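Local atomic coordinates of uncharacterized protein (Planctomyces limnophilus, PDB entry 4H7L), a protein that is of unknown function but binds a copper(II) ion and belongs to the metal-binding cupin superfamily. Residues B[59-70]-B[95-106]; B[17-25]-B[36-45]. All coordinates share one frame; numbering follows the deposited sequence.

How the interactions relate
A cupin barrel illustrates how local and distant pairings share one fold. From the N terminus, interaction 2 comes first: residues 17-25 meet 36-45, closing a short loop that carries strand 28-30 and the start of strand 33-38. Only after it has closed does interaction 1 open, where 59-70 returns to 95-106 and encloses strands 80-83 and 86-89. The two loops thus follow in series, neither nested nor crossed. The centres of the two contacts lie about 21 Å apart on opposite sides of the chain's centre, yet both reach the larger antiparallel sheet. Interaction 1 brings the four copper ligands together; interaction 2 fastens the N-terminal arm, and both touch the second subunit.

Interaction 1. Residues B[59-70]-B[95-106]; sequences RTHYHREHQEIY and AISIPPLVRHRI. With CU (copper (II) ion), chain D.
Copper joins the two segments: His61, His63 and Glu68 reach it from 59-70 and His104 from 95-106, three NE2 atoms and one carboxylate oxygen. His104 NE2 lies 2.2 Å from the metal. Both His61 and His104 carry CG between backbone N and carbonyl carbon (chi1 72° and 63°), which turns their rings inward although their CB atoms point away from the opposite segment. On its ring's far side from the metal, His104 ND1 donates to Val102 O at 2.8 Å, fixing the ring's rotation, while Tyr70 OH donates to Glu68 OE2 from above the carboxylate plane. Two histidines before one strand, a glutamate on it and a third histidine on a later strand form the classic cupin metal site. Backbone bonds frame it: Glu68 and Tyr70 pair antiparallel with Ile98 and Ile96, and a single bridge joins His61 to His104. Ile98 CD1 sits over the centre of the Tyr70 ring, 3.9 Å from its centroid. The Arg103 guanidinium lies flat on Tyr62 (planes 13° apart), its CZ 3.7 Å from the ring centroid; its NE makes a salt bridge with Asp128. An alanine in place of Tyr62 would probably deprive this guanidinium of its stacking surface.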
loop_
_atom_site.group_PDB
_atom_site.type_symbol
_atom_site.label_atom_id
_atom_site.label_comp_id
_atom_site.label_asym_id
_atom_site.label_seq_id
_atom_site.Cartn_x
_atom_site.Cartn_y
_atom_site.Cartn_z
ATOM N N ARG B 59 9.198 -14.645 -14.879
ATOM C CA ARG B 59 8.720 -15.968 -14.505
ATOM C C ARG B 59 7.592 -15.841 -13.492
ATOM O O ARG B 59 7.629 -14.980 -12.615
ATOM C CB ARG B 59 9.836 -16.798 -13.865
ATOM C CG ARG B 59 10.953 -17.223 -14.791
ATOM C CD ARG B 59 11.927 -18.155 -14.071
ATOM N NE ARG B 59 11.353 -19.478 -13.829
ATOM C CZ ARG B 59 12.002 -20.484 -13.251
ATOM N NH1 ARG B 59 13.256 -20.331 -12.849
ATOM N NH2 ARG B 59 11.397 -21.651 -13.077
ATOM N N THR B 60 6.591 -16.703 -13.614
ATOM C CA THR B 60 5.598 -16.851 -12.566
ATOM C C THR B 60 6.313 -17.318 -11.308
ATOM O O THR B 60 7.152 -18.219 -11.363
ATOM C CB THR B 60 4.531 -17.885 -12.947
ATOM O OG1 THR B 60 3.792 -17.408 -14.075
ATOM C CG2 THR B 60 3.579 -18.130 -11.785
ATOM N N HIS B 61 5.987 -16.704 -10.176
ATOM C CA HIS B 61 6.647 -17.022 -8.918
ATOM C C HIS B 61 5.641 -17.019 -7.774
ATOM O O HIS B 61 4.483 -16.642 -7.948
ATOM C CB HIS B 61 7.763 -16.012 -8.628
ATOM C CG HIS B 61 7.263 -14.655 -8.232
ATOM N ND1 HIS B 61 7.000 -13.661 -9.150
ATOM C CD2 HIS B 61 6.973 -14.130 -7.016
ATOM C CE1 HIS B 61 6.571 -12.582 -8.516
ATOM N NE2 HIS B 61 6.544 -12.841 -7.221
ATOM N N TYR B 62 6.087 -17.447 -6.602
ATOM C CA TYR B 62 5.252 -17.376 -5.416
ATOM C C TYR B 62 6.091 -17.252 -4.149
ATOM O O TYR B 62 7.312 -17.403 -4.170
ATOM C CB TYR B 62 4.324 -18.590 -5.329
ATOM C CG TYR B 62 5.020 -19.908 -5.079
ATOM C CD1 TYR B 62 5.622 -20.607 -6.119
ATOM C CD2 TYR B 62 5.053 -20.467 -3.806
ATOM C CE1 TYR B 62 6.249 -21.820 -5.894
ATOM C CE2 TYR B 62 5.678 -21.678 -3.573
ATOM C CZ TYR B 62 6.271 -22.352 -4.619
ATOM O OH TYR B 62 6.899 -23.558 -4.388
ATOM N N HIS B 63 5.414 -16.969 -3.045
ATOM C CA HIS B 63 6.076 -16.727 -1.779
ATOM C C HIS B 63 5.497 -17.677 -0.747
ATOM O O HIS B 63 4.290 -17.918 -0.724
ATOM C CB HIS B 63 5.867 -15.273 -1.353
ATOM C CG HIS B 63 6.210 -14.277 -2.419
ATOM N ND1 HIS B 63 7.497 -14.082 -2.871
ATOM C CD2 HIS B 63 5.433 -13.415 -3.117
ATOM C CE1 HIS B 63 7.497 -13.149 -3.808
ATOM N NE2 HIS B 63 6.257 -12.728 -3.976
ATOM N N ARG B 64 6.358 -18.224 0.103
ATOM C CA ARG B 64 5.932 -19.211 1.084
ATOM C C ARG B 64 5.631 -18.597 2.443
ATOM O O ARG B 64 4.966 -19.218 3.270
ATOM C CB ARG B 64 7.008 -20.291 1.240
ATOM C CG ARG B 64 7.239 -21.093 -0.017
ATOM C CD ARG B 64 8.157 -22.282 0.216
ATOM N NE ARG B 64 8.227 -23.114 -0.981
ATOM C CZ ARG B 64 8.706 -24.354 -1.021
ATOM N NH1 ARG B 64 9.167 -24.943 0.073
ATOM N NH2 ARG B 64 8.710 -25.011 -2.168
ATOM N N GLU B 65 6.117 -17.379 2.670
ATOM C CA GLU B 65 6.060 -16.766 3.994
ATOM C C GLU B 65 5.565 -15.319 3.962
ATOM O O GLU B 65 5.446 -14.674 5.005
ATOM C CB GLU B 65 7.454 -16.795 4.623
ATOM C CG GLU B 65 8.092 -18.177 4.687
ATOM C CD GLU B 65 7.771 -18.907 5.974
ATOM O OE1 GLU B 65 8.621 -18.892 6.891
ATOM O OE2 GLU B 65 6.671 -19.496 6.071
ATOM N N HIS B 66 5.279 -14.809 2.770
ATOM C CA HIS B 66 4.905 -13.411 2.603
ATOM C C HIS B 66 3.641 -13.278 1.780
ATOM O O HIS B 66 3.479 -13.948 0.762
ATOM C CB HIS B 66 6.024 -12.643 1.902
ATOM C CG HIS B 66 7.260 -12.497 2.726
ATOM N ND1 HIS B 66 8.157 -13.527 2.913
ATOM C CD2 HIS B 66 7.745 -11.445 3.424
ATOM C CE1 HIS B 66 9.142 -13.113 3.687
ATOM N NE2 HIS B 66 8.917 -11.852 4.012
ATOM N N GLN B 67 2.749 -12.403 2.213
ATOM C CA GLN B 67 1.583 -12.076 1.415
ATOM C C GLN B 67 1.794 -10.684 0.846
ATOM O O GLN B 67 2.358 -9.814 1.506
ATOM C CB GLN B 67 0.297 -12.166 2.243
ATOM C CG GLN B 67 0.055 -11.019 3.205
ATOM C CD GLN B 67 -1.374 -10.506 3.152
ATOM O OE1 GLN B 67 -2.007 -10.297 4.188
ATOM N NE2 GLN B 67 -1.888 -10.289 1.942
ATOM N N GLU B 68 1.367 -10.491 -0.394
ATOM C CA GLU B 68 1.570 -9.226 -1.079
ATOM C C GLU B 68 0.232 -8.605 -1.454
ATOM O O GLU B 68 -0.743 -9.311 -1.699
ATOM C CB GLU B 68 2.430 -9.437 -2.330
ATOM C CG GLU B 68 3.838 -9.940 -2.033
ATOM C CD GLU B 68 4.724 -10.001 -3.271
ATOM O OE1 GLU B 68 5.874 -9.516 -3.194
ATOM O OE2 GLU B 68 4.284 -10.539 -4.316
ATOM N N ILE B 69 0.187 -7.280 -1.470
ATOM C CA ILE B 69 -0.976 -6.570 -1.974
ATOM C C ILE B 69 -0.529 -5.547 -3.000
ATOM O O ILE B 69 0.109 -4.554 -2.657
ATOM C CB ILE B 69 -1.749 -5.843 -0.863
ATOM C CG1 ILE B 69 -2.241 -6.839 0.186
ATOM C CG2 ILE B 69 -2.925 -5.078 -1.462
ATOM C CD1 ILE B 69 -2.962 -6.183 1.345
ATOM N N TYR B 70 -0.858 -5.800 -4.260
ATOM C CA TYR B 70 -0.534 -4.874 -5.333
ATOM C C TYR B 70 -1.637 -3.831 -5.450
ATOM O O TYR B 70 -2.817 -4.157 -5.371
ATOM C CB TYR B 70 -0.408 -5.611 -6.669
ATOM C CG TYR B 70 0.746 -6.589 -6.778
ATOM C CD1 TYR B 70 1.596 -6.833 -5.709
ATOM C CD2 TYR B 70 0.989 -7.263 -7.969
ATOM C CE1 TYR B 70 2.649 -7.728 -5.822
ATOM C CE2 TYR B 70 2.040 -8.154 -8.092
ATOM C CZ TYR B 70 2.866 -8.383 -7.016
ATOM O OH TYR B 70 3.913 -9.269 -7.136
ATOM N N ALA B 95 -6.868 -3.249 -6.489
ATOM C CA ALA B 95 -6.083 -3.806 -5.389
ATOM C C ALA B 95 -6.142 -5.324 -5.438
ATOM O O ALA B 95 -7.225 -5.908 -5.454
ATOM C CB ALA B 95 -6.602 -3.306 -4.059
ATOM N N ILE B 96 -4.980 -5.965 -5.462
ATOM C CA ILE B 96 -4.934 -7.416 -5.513
ATOM C C ILE B 96 -4.203 -7.980 -4.309
ATOM O O ILE B 96 -3.050 -7.644 -4.050
ATOM C CB ILE B 96 -4.257 -7.927 -6.794
ATOM C CG1 ILE B 96 -4.830 -7.219 -8.020
ATOM C CG2 ILE B 96 -4.450 -9.425 -6.924
ATOM C CD1 ILE B 96 -4.022 -6.033 -8.465
ATOM N N SER B 97 -4.895 -8.839 -3.576
ATOM C CA SER B 97 -4.329 -9.515 -2.425
ATOM C C SER B 97 -3.807 -10.874 -2.854
ATOM O O SER B 97 -4.552 -11.689 -3.401
ATOM C CB SER B 97 -5.396 -9.683 -1.344
ATOM O OG SER B 97 -4.972 -10.589 -0.343
ATOM N N ILE B 98 -2.524 -11.113 -2.604
ATOM C CA ILE B 98 -1.874 -12.345 -3.025
ATOM C C ILE B 98 -1.299 -13.077 -1.822
ATOM O O ILE B 98 -0.176 -12.807 -1.404
ATOM C CB ILE B 98 -0.748 -12.053 -4.023
ATOM C CG1 ILE B 98 -1.290 -11.218 -5.185
ATOM C CG2 ILE B 98 -0.132 -13.357 -4.527
ATOM C CD1 ILE B 98 -0.223 -10.717 -6.139
ATOM N N PRO B 99 -2.079 -14.001 -1.251
ATOM C CA PRO B 99 -1.613 -14.804 -0.118
ATOM C C PRO B 99 -0.430 -15.673 -0.503
ATOM O O PRO B 99 -0.165 -15.854 -1.688
ATOM C CB PRO B 99 -2.823 -15.687 0.220
ATOM C CG PRO B 99 -3.990 -15.017 -0.396
ATOM C CD PRO B 99 -3.485 -14.277 -1.591
ATOM N N PRO B 100 0.281 -16.211 0.493
ATOM C CA PRO B 100 1.392 -17.122 0.204
ATOM C C PRO B 100 0.917 -18.304 -0.634
ATOM O O PRO B 100 -0.234 -18.705 -0.510
ATOM C CB PRO B 100 1.837 -17.589 1.594
ATOM C CG PRO B 100 1.359 -16.517 2.535
ATOM C CD PRO B 100 0.093 -15.990 1.937
ATOM N N LEU B 101 1.790 -18.827 -1.491
ATOM C CA LEU B 101 1.514 -20.020 -2.294
ATOM C C LEU B 101 0.743 -19.725 -3.575
ATOM O O LEU B 101 0.694 -20.560 -4.476
ATOM C CB LEU B 101 0.804 -21.105 -1.478
ATOM C CG LEU B 101 1.599 -21.641 -0.286
ATOM C CD1 LEU B 101 1.071 -23.004 0.131
ATOM C CD2 LEU B 101 3.092 -21.717 -0.597
ATOM N N VAL B 102 0.159 -18.537 -3.675
ATOM C CA VAL B 102 -0.519 -18.150 -4.903
ATOM C C VAL B 102 0.498 -17.789 -5.982
ATOM O O VAL B 102 1.196 -16.785 -5.869
ATOM C CB VAL B 102 -1.461 -16.956 -4.676
ATOM C CG1 VAL B 102 -1.942 -16.394 -6.006
ATOM C CG2 VAL B 102 -2.640 -17.375 -3.813
ATOM N N ARG B 103 0.593 -18.618 -7.019
ATOM C CA ARG B 103 1.461 -18.319 -8.155
ATOM C C ARG B 103 0.981 -17.036 -8.816
ATOM O O ARG B 103 -0.215 -16.856 -9.029
ATOM C CB ARG B 103 1.444 -19.460 -9.173
ATOM C CG ARG B 103 2.394 -20.608 -8.866
ATOM C CD ARG B 103 2.055 -21.327 -7.565
ATOM N NE ARG B 103 2.893 -22.511 -7.379
ATOM C CZ ARG B 103 2.949 -23.243 -6.268
ATOM N NH1 ARG B 103 2.224 -22.924 -5.203
ATOM N NH2 ARG B 103 3.747 -24.297 -6.216
ATOM N N HIS B 104 1.907 -16.143 -9.144
ATOM C CA HIS B 104 1.517 -14.853 -9.692
ATOM C C HIS B 104 2.601 -14.192 -10.526
ATOM O O HIS B 104 3.791 -14.461 -10.356
ATOM C CB HIS B 104 1.089 -13.898 -8.566
ATOM C CG HIS B 104 2.183 -13.566 -7.597
ATOM N ND1 HIS B 104 2.585 -14.435 -6.606
ATOM C CD2 HIS B 104 2.953 -12.459 -7.462
ATOM C CE1 HIS B 104 3.560 -13.882 -5.906
ATOM N NE2 HIS B 104 3.805 -12.684 -6.405
ATOM N N ARG B 105 2.164 -13.325 -11.436
ATOM C CA ARG B 105 3.051 -12.434 -12.172
ATOM C C ARG B 105 2.217 -11.429 -12.949
ATOM O O ARG B 105 1.035 -11.659 -13.204
ATOM C CB ARG B 105 3.934 -13.203 -13.144
ATOM C CG ARG B 105 3.164 -13.871 -14.258
ATOM C CD ARG B 105 4.042 -14.139 -15.456
ATOM N NE ARG B 105 3.327 -14.926 -16.450
ATOM C CZ ARG B 105 3.906 -15.611 -17.428
ATOM N NH1 ARG B 105 5.225 -15.618 -17.553
ATOM N NH2 ARG B 105 3.158 -16.299 -18.279
ATOM N N ILE B 106 2.835 -10.316 -13.324
ATOM C CA ILE B 106 2.175 -9.320 -14.154
ATOM C C ILE B 106 2.641 -9.438 -15.603
ATOM O O ILE B 106 3.782 -9.807 -15.877
ATOM C CB ILE B 106 2.416 -7.900 -13.618
ATOM C CG1 ILE B 106 1.553 -7.674 -12.377
ATOM C CG2 ILE B 106 2.083 -6.860 -14.679
ATOM C CD1 ILE B 106 1.784 -6.351 -11.692
HETATM CU CU CU D . 5.634 -11.608 -5.668
HETATM O O HOH W 1 2.511 -13.860 -1.774
#

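Interaction 2. Residues B[17-25]-B[36-45]; sequences PQMISLSEI and QRAFGHDAGT
Gln36 opens the contact by sending its extended side chain under the turn at residues 22-25, where its amide NE2 grips two backbone carbonyls. The bond from Gln36 NE2 to Ile25 O is nearly straight (173°, 2.8 Å), lies in the amide plane and uses a lone pair of the carbonyl; the one to Ser23 O is weak. With CG anti to the carbonyl carbon (chi1 -69°), the chain slides past Ile25, whose CG2 packs on Gln36 CB. One residue on, Ile25 CD1 packs against the carbonyl O of Arg37. Ala38 CB fills the middle of a small apolar patch, with Leu22 CD2 at 3.5 Å and Ile25 CD1 at 3.9 Å. Phe39 follows: Gln18 CB meets its ring at the edge, and Ile20 CD1 comes to 3.8 Å from CE1. Beyond Gly40, the 3-10 segment 41-43 brings Ala43 O within 2.8 Å of Gln18 NE2, the donor tilted 15° from the carbonyl plane. This arm is tied down at both ends by glutamine amides, with apolar packing between them. Strand 33-38 pairs through Gln36 and Ala38 with strand 48-54, whose Tyr51 touches Leu22, while strand 18-21 pairs antiparallel with a strand of the second subunit, carrying the sheet across the interface.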
loop_
_atom_site.group_PDB
_atom_site.type_symbol
_atom_site.label_atom_id
_atom_site.label_comp_id
_atom_site.label_asym_id
_atom_site.label_seq_id
_atom_site.Cartn_x
_atom_site.Cartn_y
_atom_site.Cartn_z
ATOM N N PRO B 17 7.885 8.103 13.874
ATOM C CA PRO B 17 7.423 8.149 12.485
ATOM C C PRO B 17 8.592 8.234 11.509
ATOM O O PRO B 17 9.656 8.751 11.858
ATOM C CB PRO B 17 6.590 9.434 12.432
ATOM C CG PRO B 17 7.089 10.262 13.558
ATOM C CD PRO B 17 7.480 9.298 14.631
ATOM N N GLN B 18 8.399 7.719 10.302
ATOM C CA GLN B 18 9.423 7.810 9.273
ATOM C C GLN B 18 8.824 8.389 8.007
ATOM O O GLN B 18 7.634 8.233 7.738
ATOM C CB GLN B 18 10.028 6.439 8.976
ATOM C CG GLN B 18 10.738 5.800 10.155
ATOM C CD GLN B 18 11.036 4.334 9.915
ATOM O OE1 GLN B 18 11.861 3.990 9.069
ATOM N NE2 GLN B 18 10.351 3.460 10.648
HETATM N N MSE B 19 9.667 9.046 7.225
HETATM C CA MSE B 19 9.221 9.736 6.033
HETATM C C MSE B 19 10.199 9.464 4.900
HETATM O O MSE B 19 11.390 9.762 5.008
HETATM C CB MSE B 19 9.143 11.231 6.316
HETATM C CG MSE B 19 7.999 11.927 5.625
HETATM SE SE MSE B 19 7.737 13.726 6.317
HETATM C CE MSE B 19 8.152 14.731 4.699
ATOM N N ILE B 20 9.697 8.887 3.816
ATOM C CA ILE B 20 10.537 8.552 2.679
ATOM C C ILE B 20 9.831 8.910 1.391
ATOM O O ILE B 20 8.624 8.724 1.271
ATOM C CB ILE B 20 10.850 7.048 2.632
ATOM C CG1 ILE B 20 11.094 6.507 4.044
ATOM C CG2 ILE B 20 12.039 6.796 1.723
ATOM C CD1 ILE B 20 11.799 5.168 4.078
ATOM N N SER B 21 10.583 9.419 0.424
ATOM C CA SER B 21 10.027 9.678 -0.897
ATOM C C SER B 21 10.314 8.498 -1.811
ATOM O O SER B 21 11.453 8.287 -2.224
ATOM C CB SER B 21 10.603 10.958 -1.499
ATOM O OG SER B 21 10.113 11.140 -2.817
ATOM N N LEU B 22 9.272 7.734 -2.123
ATOM C CA LEU B 22 9.421 6.519 -2.914
ATOM C C LEU B 22 10.075 6.799 -4.260
ATOM O O LEU B 22 10.863 5.993 -4.758
ATOM C CB LEU B 22 8.055 5.860 -3.120
ATOM C CG LEU B 22 7.409 5.323 -1.843
ATOM C CD1 LEU B 22 6.012 4.833 -2.134
ATOM C CD2 LEU B 22 8.249 4.209 -1.237
ATOM N N SER B 23 9.752 7.951 -4.839
ATOM C CA SER B 23 10.249 8.308 -6.161
ATOM C C SER B 23 11.734 8.668 -6.157
ATOM O O SER B 23 12.401 8.563 -7.186
ATOM C CB SER B 23 9.432 9.466 -6.740
ATOM O OG SER B 23 9.123 10.417 -5.740
ATOM N N GLU B 24 12.256 9.084 -5.007
ATOM C CA GLU B 24 13.658 9.486 -4.920
ATOM C C GLU B 24 14.578 8.351 -4.473
ATOM O O GLU B 24 15.791 8.422 -4.665
ATOM C CB GLU B 24 13.820 10.686 -3.987
ATOM C CG GLU B 24 13.277 11.986 -4.563
ATOM C CD GLU B 24 13.769 13.208 -3.807
ATOM O OE1 GLU B 24 14.820 13.770 -4.194
ATOM O OE2 GLU B 24 13.103 13.610 -2.826
ATOM N N ILE B 25 14.009 7.309 -3.878
ATOM C CA ILE B 25 14.792 6.139 -3.498
ATOM C C ILE B 25 15.575 5.610 -4.698
ATOM O O ILE B 25 15.075 5.608 -5.825
ATOM C CB ILE B 25 13.888 5.012 -2.963
ATOM C CG1 ILE B 25 13.396 5.347 -1.556
ATOM C CG2 ILE B 25 14.636 3.683 -2.950
ATOM C CD1 ILE B 25 12.402 4.345 -1.008
ATOM N N GLN B 36 11.577 0.380 -6.083
ATOM C CA GLN B 36 12.034 1.370 -5.116
ATOM C C GLN B 36 11.438 1.005 -3.760
ATOM O O GLN B 36 10.284 1.318 -3.466
ATOM C CB GLN B 36 11.637 2.782 -5.559
ATOM C CG GLN B 36 12.401 3.250 -6.799
ATOM C CD GLN B 36 11.886 4.562 -7.374
ATOM O OE1 GLN B 36 10.830 4.606 -8.000
ATOM N NE2 GLN B 36 12.644 5.633 -7.180
ATOM N N ARG B 37 12.238 0.330 -2.943
ATOM C CA ARG B 37 11.734 -0.354 -1.757
ATOM C C ARG B 37 11.886 0.479 -0.487
ATOM O O ARG B 37 12.947 1.034 -0.220
ATOM C CB ARG B 37 12.454 -1.696 -1.595
ATOM C CG ARG B 37 12.514 -2.522 -2.881
ATOM C CD ARG B 37 12.865 -3.977 -2.600
ATOM N NE ARG B 37 12.712 -4.823 -3.783
ATOM C CZ ARG B 37 13.692 -5.146 -4.627
ATOM N NH1 ARG B 37 14.930 -4.704 -4.444
ATOM N NH2 ARG B 37 13.433 -5.923 -5.669
ATOM N N ALA B 38 10.814 0.550 0.296
ATOM C CA ALA B 38 10.810 1.323 1.533
ATOM C C ALA B 38 10.377 0.480 2.724
ATOM O O ALA B 38 9.637 -0.491 2.575
ATOM C CB ALA B 38 9.891 2.525 1.394
ATOM N N PHE B 39 10.854 0.862 3.905
ATOM C CA PHE B 39 10.409 0.264 5.160
ATOM C C PHE B 39 10.729 -1.221 5.264
ATOM O O PHE B 39 9.873 -2.020 5.631
ATOM C CB PHE B 39 8.908 0.496 5.346
ATOM C CG PHE B 39 8.510 1.941 5.257
ATOM C CD1 PHE B 39 9.079 2.879 6.095
ATOM C CD2 PHE B 39 7.574 2.361 4.332
ATOM C CE1 PHE B 39 8.724 4.208 6.014
ATOM C CE2 PHE B 39 7.213 3.691 4.246
ATOM C CZ PHE B 39 7.787 4.615 5.089
ATOM N N GLY B 40 11.972 -1.581 4.960
ATOM C CA GLY B 40 12.421 -2.956 5.101
ATOM C C GLY B 40 12.297 -3.463 6.526
ATOM O O GLY B 40 11.629 -2.853 7.366
ATOM N N HIS B 41 12.945 -4.588 6.805
ATOM C CA HIS B 41 12.850 -5.209 8.119
ATOM C C HIS B 41 13.536 -4.350 9.176
ATOM O O HIS B 41 13.085 -4.278 10.319
ATOM C CB HIS B 41 13.467 -6.607 8.098
ATOM C CG HIS B 41 12.688 -7.618 8.882
ATOM N ND1 HIS B 41 12.450 -8.895 8.420
ATOM C CD2 HIS B 41 12.091 -7.539 10.094
ATOM C CE1 HIS B 41 11.740 -9.559 9.314
ATOM N NE2 HIS B 41 11.509 -8.759 10.341
ATOM N N ASP B 42 14.624 -3.695 8.784
ATOM C CA ASP B 42 15.362 -2.823 9.691
ATOM C C ASP B 42 14.519 -1.630 10.151
ATOM O O ASP B 42 14.862 -0.967 11.130
ATOM C CB ASP B 42 16.640 -2.303 9.017
ATOM C CG ASP B 42 17.672 -3.399 8.764
ATOM O OD1 ASP B 42 18.412 -3.294 7.760
ATOM O OD2 ASP B 42 17.752 -4.354 9.567
ATOM N N ALA B 43 13.419 -1.357 9.451
ATOM C CA ALA B 43 12.649 -0.130 9.671
ATOM C C ALA B 43 11.676 -0.203 10.852
ATOM O O ALA B 43 11.158 0.822 11.297
ATOM C CB ALA B 43 11.900 0.250 8.397
ATOM N N GLY B 44 11.417 -1.405 11.351
ATOM C CA GLY B 44 10.545 -1.565 12.502
ATOM C C GLY B 44 9.068 -1.662 12.154
ATOM O O GLY B 44 8.250 -2.020 13.003
ATOM N N THR B 45 8.720 -1.344 10.913
ATOM C CA THR B 45 7.333 -1.435 10.472
ATOM C C THR B 45 6.956 -2.898 10.274
ATOM O O THR B 45 7.824 -3.767 10.226
ATOM C CB THR B 45 7.109 -0.670 9.157
ATOM O OG1 THR B 45 7.892 -1.261 8.113
ATOM C CG2 THR B 45 7.505 0.795 9.315
#